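Local coordinates for probable mRNA-capping enzyme (Acanthamoeba polyphaga mimivirus, PDB 3BGY), which removes the terminal phosphate from the 5'-triphosphate end of mRNA through its N-terminal tunnel-type triphosphatase domain, one of three capping activities in this multifunctional viral enzyme, at residues 168-180 / 189-203. Residues are numbered along the deposited sequence; the frame is centred on the assembly and turned at random.
Sequences ERIMYRYKTRYSF and DITDVKSSPIIWKLM
A long antiparallel beta hairpin pairs Tyr172 through Ser179 with Asp189 through Ser196 and then folds its following loop back over two tyrosine rings. The strand directions differ by 161°, and eight backbone hydrogen bonds link the four pairs Tyr172-Ser196, Tyr174-Lys194, Thr176-Asp192 and Tyr178-Ile190, whose side chains lie on one face of the sheet. Between these lie non-hydrogen-bonded pairs whose side chains (Arg173, Lys175, Arg177, Ser179, Asp189, Thr191, Val193, Ser195) share the opposite face. On that face the extended Lys175 chain runs beside Val193, its CG 4.1 Å from Val193 CG2, while its amino end makes a weak, long ion pair with Asp73. There too, Ser179 OG donates to Asp189 OD1 at 2.9 Å, arriving from above the carboxylate plane, 55° out of it; Asp189 OD2 forms a salt bridge with Arg187. The hairpin supplies two adjacent staves of the closed eight-stranded barrel that defines tunnel triphosphatases, with strand 66-77 hydrogen-bonded along the other edge of 169-180 and strand 208-215 beyond 189-196. Past Ser196, a type II turn from Ile199 to Leu202 reverses the chain. Ile199 CG1 lies over one face of the Tyr172 ring, 3.8 Å from its centroid, as a CH-pi contact, and Ile109 of helix 106-115 also touches this tyrosine. Leu202 CD2 sits between the tyrosines, 3.9 Å from Tyr172 CB and 4.0 Å from Tyr174 CB. Met203 SD lies over the Tyr174 ring face, 3.7 Å from the centroid, a Met-aromatic contact; a chi1 of -175° swings that ring away from Tyr174 N to where Met203 passes.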
loop_
_atom_site.group_PDB
_atom_site.type_symbol
_atom_site.label_atom_id
_atom_site.label_comp_id
_atom_site.label_asym_id
_atom_site.label_seq_id
_atom_site.Cartn_x
_atom_site.Cartn_y
_atom_site.Cartn_z
ATOM N N GLU A 168 3.913 18.381 11.818
ATOM C CA GLU A 168 3.613 17.127 11.098
ATOM C C GLU A 168 3.361 15.984 12.072
ATOM O O GLU A 168 3.951 15.955 13.165
ATOM C CB GLU A 168 4.805 16.700 10.222
ATOM C CG GLU A 168 5.073 17.567 8.989
ATOM C CD GLU A 168 5.692 18.924 9.305
ATOM O OE1 GLU A 168 6.371 19.046 10.349
ATOM O OE2 GLU A 168 5.489 19.862 8.501
ATOM N N ARG A 169 2.469 15.070 11.677
ATOM C CA ARG A 169 2.207 13.862 12.450
ATOM C C ARG A 169 3.068 12.764 11.801
ATOM O O ARG A 169 3.388 12.859 10.606
ATOM C CB ARG A 169 0.719 13.461 12.383
ATOM C CG ARG A 169 -0.258 14.395 13.123
ATOM C CD ARG A 169 -1.710 14.033 12.743
ATOM N NE ARG A 169 -2.773 14.660 13.559
ATOM C CZ ARG A 169 -3.222 15.905 13.387
ATOM N NH1 ARG A 169 -2.702 16.685 12.445
ATOM N NH2 ARG A 169 -4.268 16.343 14.090
ATOM N N ILE A 170 3.537 11.792 12.576
ATOM C CA ILE A 170 4.327 10.709 11.986
ATOM C C ILE A 170 3.726 9.357 12.351
ATOM O O ILE A 170 3.268 9.152 13.479
ATOM C CB ILE A 170 5.807 10.721 12.419
ATOM C CG1 ILE A 170 6.409 12.112 12.216
ATOM C CG2 ILE A 170 6.621 9.735 11.556
ATOM C CD1 ILE A 170 7.746 12.274 12.891
ATOM N N MET A 171 3.712 8.453 11.379
ATOM C CA MET A 171 3.208 7.102 11.589
ATOM C C MET A 171 4.235 6.106 11.064
ATOM O O MET A 171 4.894 6.355 10.041
ATOM C CB MET A 171 1.857 6.908 10.899
ATOM C CG MET A 171 1.248 5.522 11.082
ATOM S SD MET A 171 -0.303 5.403 10.230
ATOM C CE MET A 171 0.181 5.932 8.554
ATOM N N TYR A 172 4.390 5.009 11.805
ATOM C CA TYR A 172 5.334 3.943 11.464
ATOM C C TYR A 172 4.609 2.649 11.214
ATOM O O TYR A 172 3.689 2.306 11.948
ATOM C CB TYR A 172 6.317 3.706 12.604
ATOM C CG TYR A 172 7.045 4.961 13.001
ATOM C CD1 TYR A 172 8.197 5.367 12.306
ATOM C CD2 TYR A 172 6.542 5.802 14.024
ATOM C CE1 TYR A 172 8.835 6.577 12.613
ATOM C CE2 TYR A 172 7.189 7.046 14.344
ATOM C CZ TYR A 172 8.329 7.403 13.626
ATOM O OH TYR A 172 8.982 8.565 13.910
ATOM N N ARG A 173 4.948 1.989 10.111
ATOM C CA ARG A 173 4.349 0.695 9.811
ATOM C C ARG A 173 5.457 -0.240 9.383
ATOM O O ARG A 173 6.133 0.034 8.405
ATOM C CB ARG A 173 3.290 0.788 8.706
ATOM C CG ARG A 173 2.015 1.476 9.165
ATOM C CD ARG A 173 0.944 1.486 8.107
ATOM N NE ARG A 173 -0.274 2.083 8.654
ATOM C CZ ARG A 173 -1.135 2.828 7.966
ATOM N NH1 ARG A 173 -0.929 3.088 6.680
ATOM N NH2 ARG A 173 -2.175 3.375 8.588
ATOM N N TYR A 174 5.660 -1.308 10.147
ATOM C CA TYR A 174 6.658 -2.316 9.814
ATOM C C TYR A 174 5.846 -3.402 9.121
ATOM O O TYR A 174 4.901 -3.990 9.702
ATOM C CB TYR A 174 7.357 -2.885 11.048
ATOM C CG TYR A 174 8.479 -3.836 10.669
ATOM C CD1 TYR A 174 9.609 -3.371 9.992
ATOM C CD2 TYR A 174 8.374 -5.224 10.921
ATOM C CE1 TYR A 174 10.625 -4.264 9.556
ATOM C CE2 TYR A 174 9.392 -6.130 10.493
ATOM C CZ TYR A 174 10.506 -5.639 9.815
ATOM O OH TYR A 174 11.487 -6.530 9.418
ATOM N N LYS A 175 6.258 -3.719 7.904
ATOM C CA LYS A 175 5.506 -4.666 7.084
ATOM C C LYS A 175 6.254 -5.854 6.540
ATOM O O LYS A 175 7.432 -5.717 6.197
ATOM C CB LYS A 175 4.992 -3.889 5.873
ATOM C CG LYS A 175 3.932 -2.816 6.202
ATOM C CD LYS A 175 3.446 -2.126 4.938
ATOM C CE LYS A 175 2.380 -1.102 5.245
ATOM N NZ LYS A 175 1.831 -0.495 3.999
ATOM N N THR A 176 5.570 -7.007 6.481
ATOM C CA THR A 176 6.106 -8.211 5.833
ATOM C C THR A 176 5.056 -8.414 4.746
ATOM O O THR A 176 3.910 -8.805 5.028
ATOM C CB THR A 176 6.230 -9.436 6.769
ATOM O OG1 THR A 176 7.181 -9.124 7.794
ATOM C CG2 THR A 176 6.749 -10.669 5.976
ATOM N N ARG A 177 5.495 -8.228 3.517
ATOM C CA ARG A 177 4.597 -8.324 2.383
ATOM C C ARG A 177 4.968 -9.468 1.468
ATOM O O ARG A 177 6.130 -9.866 1.380
ATOM C CB ARG A 177 4.644 -6.991 1.620
ATOM C CG ARG A 177 3.685 -6.831 0.418
ATOM C CD ARG A 177 3.863 -5.473 -0.249
ATOM N NE ARG A 177 5.222 -5.269 -0.759
ATOM C CZ ARG A 177 5.678 -4.132 -1.293
ATOM N NH1 ARG A 177 4.897 -3.066 -1.396
ATOM N NH2 ARG A 177 6.921 -4.064 -1.746
ATOM N N TYR A 178 3.935 -10.090 0.920
ATOM C CA TYR A 178 4.100 -11.130 -0.083
ATOM C C TYR A 178 3.296 -10.587 -1.263
ATOM O O TYR A 178 2.128 -10.216 -1.096
ATOM C CB TYR A 178 3.520 -12.468 0.368
ATOM C CG TYR A 178 4.168 -13.041 1.590
ATOM C CD1 TYR A 178 3.747 -12.635 2.870
ATOM C CD2 TYR A 178 5.226 -13.958 1.487
ATOM C CE1 TYR A 178 4.377 -13.127 4.046
ATOM C CE2 TYR A 178 5.875 -14.459 2.654
ATOM C CZ TYR A 178 5.442 -14.037 3.927
ATOM O OH TYR A 178 6.079 -14.489 5.066
ATOM N N SER A 179 3.935 -10.485 -2.431
ATOM C CA SER A 179 3.285 -9.980 -3.644
ATOM C C SER A 179 3.286 -11.050 -4.705
ATOM O O SER A 179 4.321 -11.655 -5.006
ATOM C CB SER A 179 3.990 -8.724 -4.171
ATOM O OG SER A 179 3.919 -7.665 -3.222
ATOM N N PHE A 180 2.105 -11.322 -5.251
ATOM C CA PHE A 180 1.989 -12.359 -6.261
ATOM C C PHE A 180 1.510 -11.755 -7.562
ATOM O O PHE A 180 0.395 -11.261 -7.644
ATOM C CB PHE A 180 1.007 -13.431 -5.775
ATOM C CG PHE A 180 1.383 -14.011 -4.447
ATOM C CD1 PHE A 180 2.298 -15.067 -4.368
ATOM C CD2 PHE A 180 0.840 -13.486 -3.253
ATOM C CE1 PHE A 180 2.685 -15.610 -3.132
ATOM C CE2 PHE A 180 1.216 -14.028 -1.997
ATOM C CZ PHE A 180 2.148 -15.103 -1.933
ATOM N N ASP A 189 -1.402 -8.494 -3.153
ATOM C CA ASP A 189 -0.473 -8.129 -2.068
ATOM C C ASP A 189 -1.114 -8.548 -0.761
ATOM O O ASP A 189 -2.266 -8.210 -0.510
ATOM C CB ASP A 189 -0.249 -6.623 -1.974
ATOM C CG ASP A 189 0.539 -6.060 -3.138
ATOM O OD1 ASP A 189 1.225 -6.834 -3.849
ATOM O OD2 ASP A 189 0.481 -4.825 -3.304
ATOM N N ILE A 190 -0.395 -9.311 0.049
ATOM C CA ILE A 190 -0.913 -9.728 1.358
ATOM C C ILE A 190 0.163 -9.313 2.335
ATOM O O ILE A 190 1.325 -9.726 2.209
ATOM C CB ILE A 190 -1.290 -11.251 1.414
ATOM C CG1 ILE A 190 -1.836 -11.648 2.783
ATOM C CG2 ILE A 190 -0.127 -12.130 1.122
ATOM C CD1 ILE A 190 -3.237 -11.302 3.059
ATOM N N THR A 191 -0.250 -8.606 3.381
ATOM C CA THR A 191 0.735 -8.019 4.289
ATOM C C THR A 191 0.437 -8.173 5.768
ATOM O O THR A 191 -0.707 -8.053 6.191
ATOM C CB THR A 191 0.832 -6.493 3.990
ATOM O OG1 THR A 191 0.995 -6.261 2.586
ATOM C CG2 THR A 191 2.036 -5.861 4.676
ATOM N N ASP A 192 1.490 -8.488 6.532
ATOM C CA ASP A 192 1.427 -8.582 7.997
ATOM C C ASP A 192 1.942 -7.175 8.372
ATOM O O ASP A 192 3.098 -6.827 8.077
ATOM C CB ASP A 192 2.386 -9.692 8.456
ATOM C CG ASP A 192 2.650 -9.688 9.965
ATOM O OD1 ASP A 192 2.604 -8.624 10.614
ATOM O OD2 ASP A 192 2.961 -10.768 10.501
ATOM N N VAL A 193 1.090 -6.351 8.988
ATOM C CA VAL A 193 1.478 -4.965 9.286
ATOM C C VAL A 193 1.479 -4.658 10.780
ATOM O O VAL A 193 0.495 -4.934 11.477
ATOM C CB VAL A 193 0.463 -3.940 8.627
ATOM C CG1 VAL A 193 0.884 -2.474 8.861
ATOM C CG2 VAL A 193 0.241 -4.197 7.165
ATOM N N LYS A 194 2.562 -4.034 11.259
ATOM C CA LYS A 194 2.657 -3.595 12.666
ATOM C C LYS A 194 2.623 -2.073 12.586
ATOM O O LYS A 194 3.505 -1.465 11.989
ATOM C CB LYS A 194 3.930 -4.132 13.337
ATOM C CG LYS A 194 3.781 -5.637 13.693
ATOM C CD LYS A 194 5.076 -6.225 14.220
ATOM C CE LYS A 194 4.984 -7.741 14.407
ATOM N NZ LYS A 194 3.755 -8.157 15.177
ATOM N N SER A 195 1.598 -1.466 13.177
ATOM C CA SER A 195 1.432 -0.015 13.138
ATOM C C SER A 195 1.568 0.645 14.502
ATOM O O SER A 195 1.215 0.053 15.525
ATOM C CB SER A 195 0.063 0.344 12.547
ATOM O OG SER A 195 -0.106 -0.226 11.262
ATOM N N SER A 196 2.151 1.841 14.500
ATOM C CA SER A 196 2.327 2.642 15.715
ATOM C C SER A 196 2.638 4.118 15.462
ATOM O O SER A 196 3.279 4.465 14.459
ATOM C CB SER A 196 3.470 2.063 16.568
ATOM O OG SER A 196 3.617 2.791 17.785
ATOM N N PRO A 197 2.141 5.022 16.345
ATOM C CA PRO A 197 2.448 6.445 16.160
ATOM C C PRO A 197 3.874 6.772 16.678
ATOM O O PRO A 197 4.359 7.871 16.470
ATOM C CB PRO A 197 1.346 7.156 16.982
ATOM C CG PRO A 197 1.026 6.167 18.064
ATOM C CD PRO A 197 1.050 4.838 17.346
ATOM N N ILE A 198 4.503 5.844 17.403
ATOM C CA ILE A 198 5.872 6.044 17.920
ATOM C C ILE A 198 6.758 4.851 17.546
ATOM O O ILE A 198 6.250 3.816 17.138
ATOM C CB ILE A 198 5.921 6.297 19.462
ATOM C CG1 ILE A 198 5.363 5.101 20.230
ATOM C CG2 ILE A 198 5.166 7.604 19.813
ATOM C CD1 ILE A 198 5.617 5.139 21.717
ATOM N N ILE A 199 8.080 5.016 17.645
ATOM C CA ILE A 199 9.036 3.948 17.311
ATOM C C ILE A 199 9.130 2.840 18.361
ATOM O O ILE A 199 9.262 1.664 18.019
ATOM C CB ILE A 199 10.471 4.569 17.070
ATOM C CG1 ILE A 199 10.437 5.483 15.837
ATOM C CG2 ILE A 199 11.517 3.487 16.825
ATOM C CD1 ILE A 199 11.610 6.486 15.701
ATOM N N TRP A 200 9.008 3.215 19.633
ATOM C CA TRP A 200 9.151 2.272 20.747
ATOM C C TRP A 200 8.340 0.991 20.650
ATOM O O TRP A 200 7.128 1.037 20.511
ATOM C CB TRP A 200 8.917 2.989 22.088
ATOM C CG TRP A 200 9.085 2.126 23.336
ATOM C CD1 TRP A 200 10.263 1.731 23.917
ATOM C CD2 TRP A 200 8.033 1.600 24.163
ATOM N NE1 TRP A 200 10.012 1.005 25.059
ATOM C CE2 TRP A 200 8.657 0.911 25.243
ATOM C CE3 TRP A 200 6.619 1.645 24.104
ATOM C CZ2 TRP A 200 7.912 0.273 26.266
ATOM C CZ3 TRP A 200 5.872 1.007 25.121
ATOM C CH2 TRP A 200 6.531 0.329 26.192
ATOM N N LYS A 201 9.067 -0.132 20.690
ATOM C CA LYS A 201 8.543 -1.493 20.624
ATOM C C LYS A 201 7.615 -1.745 19.446
ATOM O O LYS A 201 6.630 -2.473 19.572
ATOM C CB LYS A 201 7.879 -1.889 21.951
ATOM C CG LYS A 201 8.845 -2.426 22.995
ATOM C CD LYS A 201 8.093 -2.897 24.225
ATOM C CE LYS A 201 9.010 -3.586 25.224
ATOM N NZ LYS A 201 9.376 -4.970 24.802
ATOM N N LEU A 202 7.943 -1.137 18.304
ATOM C CA LEU A 202 7.140 -1.298 17.082
ATOM C C LEU A 202 7.064 -2.760 16.661
ATOM O O LEU A 202 5.991 -3.256 16.349
ATOM C CB LEU A 202 7.714 -0.472 15.926
ATOM C CG LEU A 202 7.078 -0.620 14.530
ATOM C CD1 LEU A 202 5.622 -0.214 14.507
ATOM C CD2 LEU A 202 7.855 0.217 13.562
ATOM N N MET A 203 8.207 -3.441 16.677
ATOM C CA MET A 203 8.294 -4.847 16.273
ATOM C C MET A 203 7.495 -5.812 17.147
ATOM O O MET A 203 7.289 -6.960 16.758
ATOM C CB MET A 203 9.762 -5.305 16.260
ATOM C CG MET A 203 10.699 -4.390 15.516
ATOM S SD MET A 203 10.401 -4.331 13.768
ATOM C CE MET A 203 12.106 -4.487 13.186
HETATM O O HOH W 1 4.990 -6.828 10.443
#